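Local coordinates for Lic11098 (Leptospira interrogans serogroup Icterohaemorrhagiae serovar copenhageni, PDB 4U08), which is of unknown function but, as a leucine-rich repeat protein of a pathogen, is a candidate virulence factor that may bind partner molecules, at residues L209-R212 with N213-L216; L357-E360 with I361-L364. All coordinates share one frame; numbering follows the deposited sequence.

Contact 1: residues L209-R212 with N213-L216; sequences LHLR and NNQL. With ZN (zinc ion), chain F.
N214 folds its side-chain amide back onto the carbonyl of L211, closing the bend that carries the chain out of strand 208-210. This is the asparagine of the leucine-rich repeat consensus, LxxLxLxxNxL, and its amide is one rung of the asparagine ladder that runs through the solenoid.

Of the polar contacts, N214 ND2 to L211 O measures 3.1 Å and is almost perfectly straight, with an N-H...O angle of 178°. The oxygen lies in the plane of the amide, yet the donor stands over the plane of the L211 carbonyl, 75° out of it. With CG anti to its own carbonyl carbon (chi1 -82°), the N214 amide turns inward to the preceding turn: ND2 also gives a hydrogen bond to L188 O, and OD1 accepts one from L193 N. L211 O is itself gripped a second time, by N237 ND2 of the next repeat. A buried amide is thus satisfied at both ends and held against rotation. N213, just before N214, adopts the left-handed backbone conformation within the bend.

The apolar contact across the bend is a single methyl pair, L211 CD1 against L216 CD1 at 4.1 Å, the two side chains crossing at about a right angle. Both leucines face the core of the solenoid.

H210, at the end of the strand, and R212, just beyond it, come together beside a zinc ion. R212 NH2 sits 3.1 Å above the H210 ring plane, displaced toward the rim, and makes a salt bridge with D189; at 3.9 Å from the zinc it is too far for a metal bond. The zinc ion is bound by H210 ND1 at 2.2 Å. Water 1 is a further ligand, its oxygen 2.2 Å from the zinc and in the plane of the H210 ring.

Contact 2: residues L357-E360 with I361-L364; sequences LPEE and IKQL
E359 and K362 join in a salt bridge one turn apart, with K362 NZ 2.8 Å from E359 OE1. The lysine comes to the anti lone pair of that oxygen, the one turned away from OE2, while OE2 pairs with R384 of helix 379-388. The carboxylate therefore bridges two cations and ties this turn to the C-terminal helix. K362 gets there because its CG stands between the backbone N and carbonyl carbon (chi1 76°), which runs the otherwise extended chain up past E359 O.

Three backbone bonds hold the turn: I361 N to P358 O at 3.2 Å, K362 N to E359 O at 3.1 Å and Q363 N to E360 O at 3.1 Å. Each spans three residues, the signature of a 3-10 helix, and L364 N to I361 O continues the pattern. Such short helices, led in by the leucine-proline of the repeat, line the convex side of this leucine-rich repeat solenoid.

Farther out, E360 and Q363 lie side by side and point the same way, carboxylate and amide planes 80° apart; the contact is E360 CG against Q363 NE2 at 3.6 Å. On the buried side, I361 lays CG2 3.3 Å from P358 O and sends CD1 to L357 CD1 at 4.2 Å. L357 also packs on L334 of the preceding repeat and on I385.

Contact 1 comes first along the chain, and five strands of the solenoid, 231-233 through 323-325, lie between its strand 208-210 and strand 346-348, after which contact 2 opens. Their centres are about 40 Å apart and their nearest atoms about 30 Å, so they never touch. They sample different parts of the repeat: residues 209-216 run off a strand of the parallel row into the turn after it, near the middle of the molecule, while residues 357-364 form the return segment close to the C-terminal helix 379-388. One lies on the strand side of its coil, the other on the opposite side of a different coil; the stacking of such coils builds the curved body of the protein.

Contact 1: residues L209-R212 with N213-L216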
loop_
_atom_site.group_PDB
_atom_site.type_symbol
_atom_site.label_atom_id
_atom_site.label_comp_id
_atom_site.label_asym_id
_atom_site.label_seq_id
_atom_site.Cartn_x
_atom_site.Cartn_y
_atom_site.Cartn_z
ATOM N N LEU A 209 1.915 -5.369 1.780
ATOM C CA LEU A 209 0.536 -5.733 2.084
ATOM C C LEU A 209 -0.193 -4.498 2.619
ATOM O O LEU A 209 0.130 -4.025 3.713
ATOM C CB LEU A 209 0.515 -6.908 3.104
ATOM C CG LEU A 209 -0.864 -7.450 3.597
ATOM C CD1 LEU A 209 -1.816 -7.781 2.411
ATOM C CD2 LEU A 209 -0.687 -8.690 4.459
ATOM N N HIS A 210 -1.131 -3.951 1.823
ATOM C CA HIS A 210 -1.932 -2.776 2.144
ATOM C C HIS A 210 -3.291 -3.226 2.642
ATOM O O HIS A 210 -4.064 -3.809 1.877
ATOM C CB HIS A 210 -2.072 -1.883 0.902
ATOM C CG HIS A 210 -0.829 -1.093 0.598
ATOM N ND1 HIS A 210 -0.803 -0.173 -0.412
ATOM C CD2 HIS A 210 0.388 -1.116 1.192
ATOM C CE1 HIS A 210 0.423 0.328 -0.423
ATOM N NE2 HIS A 210 1.172 -0.206 0.532
ATOM N N LEU A 211 -3.545 -3.044 3.934
ATOM C CA LEU A 211 -4.801 -3.455 4.570
ATOM C C LEU A 211 -5.459 -2.322 5.339
ATOM O O LEU A 211 -6.254 -2.570 6.252
ATOM C CB LEU A 211 -4.547 -4.631 5.512
ATOM C CG LEU A 211 -4.425 -6.006 4.850
ATOM C CD1 LEU A 211 -3.837 -6.986 5.802
ATOM C CD2 LEU A 211 -5.784 -6.503 4.401
ATOM N N ARG A 212 -5.133 -1.080 4.972
ATOM C CA ARG A 212 -5.638 0.100 5.666
ATOM C C ARG A 212 -7.132 0.228 5.532
ATOM O O ARG A 212 -7.683 -0.056 4.474
ATOM C CB ARG A 212 -4.977 1.371 5.114
ATOM C CG ARG A 212 -3.465 1.419 5.370
ATOM C CD ARG A 212 -2.838 2.540 4.572
ATOM N NE ARG A 212 -2.577 2.143 3.186
ATOM C CZ ARG A 212 -2.018 2.933 2.277
ATOM N NH1 ARG A 212 -1.649 4.166 2.597
ATOM N NH2 ARG A 212 -1.817 2.495 1.043
ATOM N N ASN A 213 -7.780 0.726 6.578
ATOM C CA ASN A 213 -9.201 1.028 6.545
ATOM C C ASN A 213 -10.079 -0.206 6.261
ATOM O O ASN A 213 -10.925 -0.189 5.379
ATOM C CB ASN A 213 -9.502 2.198 5.564
ATOM C CG ASN A 213 -10.377 3.287 6.128
ATOM O OD1 ASN A 213 -10.298 4.436 5.699
ATOM N ND2 ASN A 213 -11.272 2.944 7.043
ATOM N N ASN A 214 -9.861 -1.266 7.012
ATOM C CA ASN A 214 -10.700 -2.463 6.935
ATOM C C ASN A 214 -11.335 -2.646 8.316
ATOM O O ASN A 214 -11.366 -1.680 9.088
ATOM C CB ASN A 214 -9.895 -3.682 6.447
ATOM C CG ASN A 214 -9.770 -3.692 4.954
ATOM O OD1 ASN A 214 -10.716 -4.020 4.250
ATOM N ND2 ASN A 214 -8.617 -3.307 4.427
ATOM N N GLN A 215 -11.838 -3.840 8.636
ATOM C CA GLN A 215 -12.483 -4.094 9.929
ATOM C C GLN A 215 -11.852 -5.267 10.651
ATOM O O GLN A 215 -12.548 -6.004 11.347
ATOM C CB GLN A 215 -14.006 -4.302 9.724
ATOM C CG GLN A 215 -14.739 -3.011 9.327
ATOM C CD GLN A 215 -16.071 -3.250 8.651
ATOM O OE1 GLN A 215 -16.813 -4.199 8.955
ATOM N NE2 GLN A 215 -16.437 -2.347 7.749
ATOM N N LEU A 216 -10.510 -5.441 10.510
ATOM C CA LEU A 216 -9.794 -6.543 11.148
ATOM C C LEU A 216 -9.708 -6.405 12.652
ATOM O O LEU A 216 -9.317 -5.351 13.138
ATOM C CB LEU A 216 -8.367 -6.685 10.563
ATOM C CG LEU A 216 -8.276 -6.985 9.063
ATOM C CD1 LEU A 216 -6.820 -6.809 8.574
ATOM C CD2 LEU A 216 -8.760 -8.412 8.772
HETATM ZN ZN ZN F . -2.418 0.081 -1.947
HETATM O O HOH W 1 -4.412 -0.839 -1.544
#

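Contact 2: residues L357-E360 with I361-L364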
loop_
_atom_site.group_PDB
_atom_site.type_symbol
_atom_site.label_atom_id
_atom_site.label_comp_id
_atom_site.label_asym_id
_atom_site.label_seq_id
_atom_site.Cartn_x
_atom_site.Cartn_y
_atom_site.Cartn_z
ATOM N N LEU A 357 12.864 16.356 33.974
ATOM C CA LEU A 357 13.568 15.676 32.880
ATOM C C LEU A 357 14.888 15.143 33.416
ATOM O O LEU A 357 15.523 15.831 34.218
ATOM C CB LEU A 357 13.841 16.607 31.682
ATOM C CG LEU A 357 12.602 17.095 30.911
ATOM C CD1 LEU A 357 12.997 18.074 29.838
ATOM C CD2 LEU A 357 11.826 15.936 30.300
ATOM N N PRO A 358 15.340 13.936 33.013
ATOM C CA PRO A 358 16.622 13.454 33.537
ATOM C C PRO A 358 17.755 14.358 33.066
ATOM O O PRO A 358 17.681 14.928 31.971
ATOM C CB PRO A 358 16.727 12.045 32.966
ATOM C CG PRO A 358 15.833 12.042 31.760
ATOM C CD PRO A 358 14.713 12.949 32.100
ATOM N N GLU A 359 18.769 14.535 33.912
ATOM C CA GLU A 359 19.942 15.357 33.569
ATOM C C GLU A 359 20.626 14.829 32.290
ATOM O O GLU A 359 21.122 15.629 31.492
ATOM C CB GLU A 359 20.944 15.378 34.743
ATOM C CG GLU A 359 22.162 16.273 34.508
ATOM C CD GLU A 359 21.934 17.757 34.248
ATOM O OE1 GLU A 359 22.867 18.402 33.718
ATOM O OE2 GLU A 359 20.870 18.289 34.642
ATOM N N GLU A 360 20.576 13.490 32.084
ATOM C CA GLU A 360 21.116 12.763 30.930
ATOM C C GLU A 360 20.601 13.256 29.567
ATOM O O GLU A 360 21.167 12.858 28.551
ATOM C CB GLU A 360 20.895 11.252 31.082
ATOM C CG GLU A 360 21.720 10.598 32.182
ATOM C CD GLU A 360 21.155 10.650 33.593
ATOM O OE1 GLU A 360 20.107 11.302 33.807
ATOM O OE2 GLU A 360 21.753 10.009 34.488
ATOM N N ILE A 361 19.552 14.116 29.532
ATOM C CA ILE A 361 19.017 14.734 28.313
ATOM C C ILE A 361 20.080 15.624 27.637
ATOM O O ILE A 361 20.069 15.777 26.411
ATOM C CB ILE A 361 17.656 15.468 28.546
ATOM C CG1 ILE A 361 16.860 15.598 27.238
ATOM C CG2 ILE A 361 17.821 16.836 29.260
ATOM C CD1 ILE A 361 15.353 15.639 27.404
ATOM N N LYS A 362 21.011 16.186 28.443
ATOM C CA LYS A 362 22.121 17.011 27.959
ATOM C C LYS A 362 23.057 16.229 27.030
ATOM O O LYS A 362 23.783 16.835 26.261
ATOM C CB LYS A 362 22.894 17.644 29.128
ATOM C CG LYS A 362 23.830 16.705 29.886
ATOM C CD LYS A 362 24.557 17.487 30.983
ATOM C CE LYS A 362 25.291 16.606 31.965
ATOM N NZ LYS A 362 25.389 17.253 33.305
ATOM N N GLN A 363 23.015 14.886 27.079
ATOM C CA GLN A 363 23.816 13.998 26.228
ATOM C C GLN A 363 23.236 13.875 24.799
ATOM O O GLN A 363 23.873 13.269 23.937
ATOM C CB GLN A 363 23.917 12.603 26.870
ATOM C CG GLN A 363 24.507 12.580 28.285
ATOM C CD GLN A 363 24.307 11.260 29.019
ATOM O OE1 GLN A 363 23.762 10.272 28.495
ATOM N NE2 GLN A 363 24.745 11.210 30.272
ATOM N N LEU A 364 22.034 14.440 24.551
ATOM C CA LEU A 364 21.354 14.381 23.245
ATOM C C LEU A 364 21.857 15.505 22.328
ATOM O O LEU A 364 21.110 16.416 21.966
ATOM C CB LEU A 364 19.803 14.402 23.428
ATOM C CG LEU A 364 19.183 13.215 24.178
ATOM C CD1 LEU A 364 17.661 13.287 24.141
ATOM C CD2 LEU A 364 19.636 11.886 23.594
#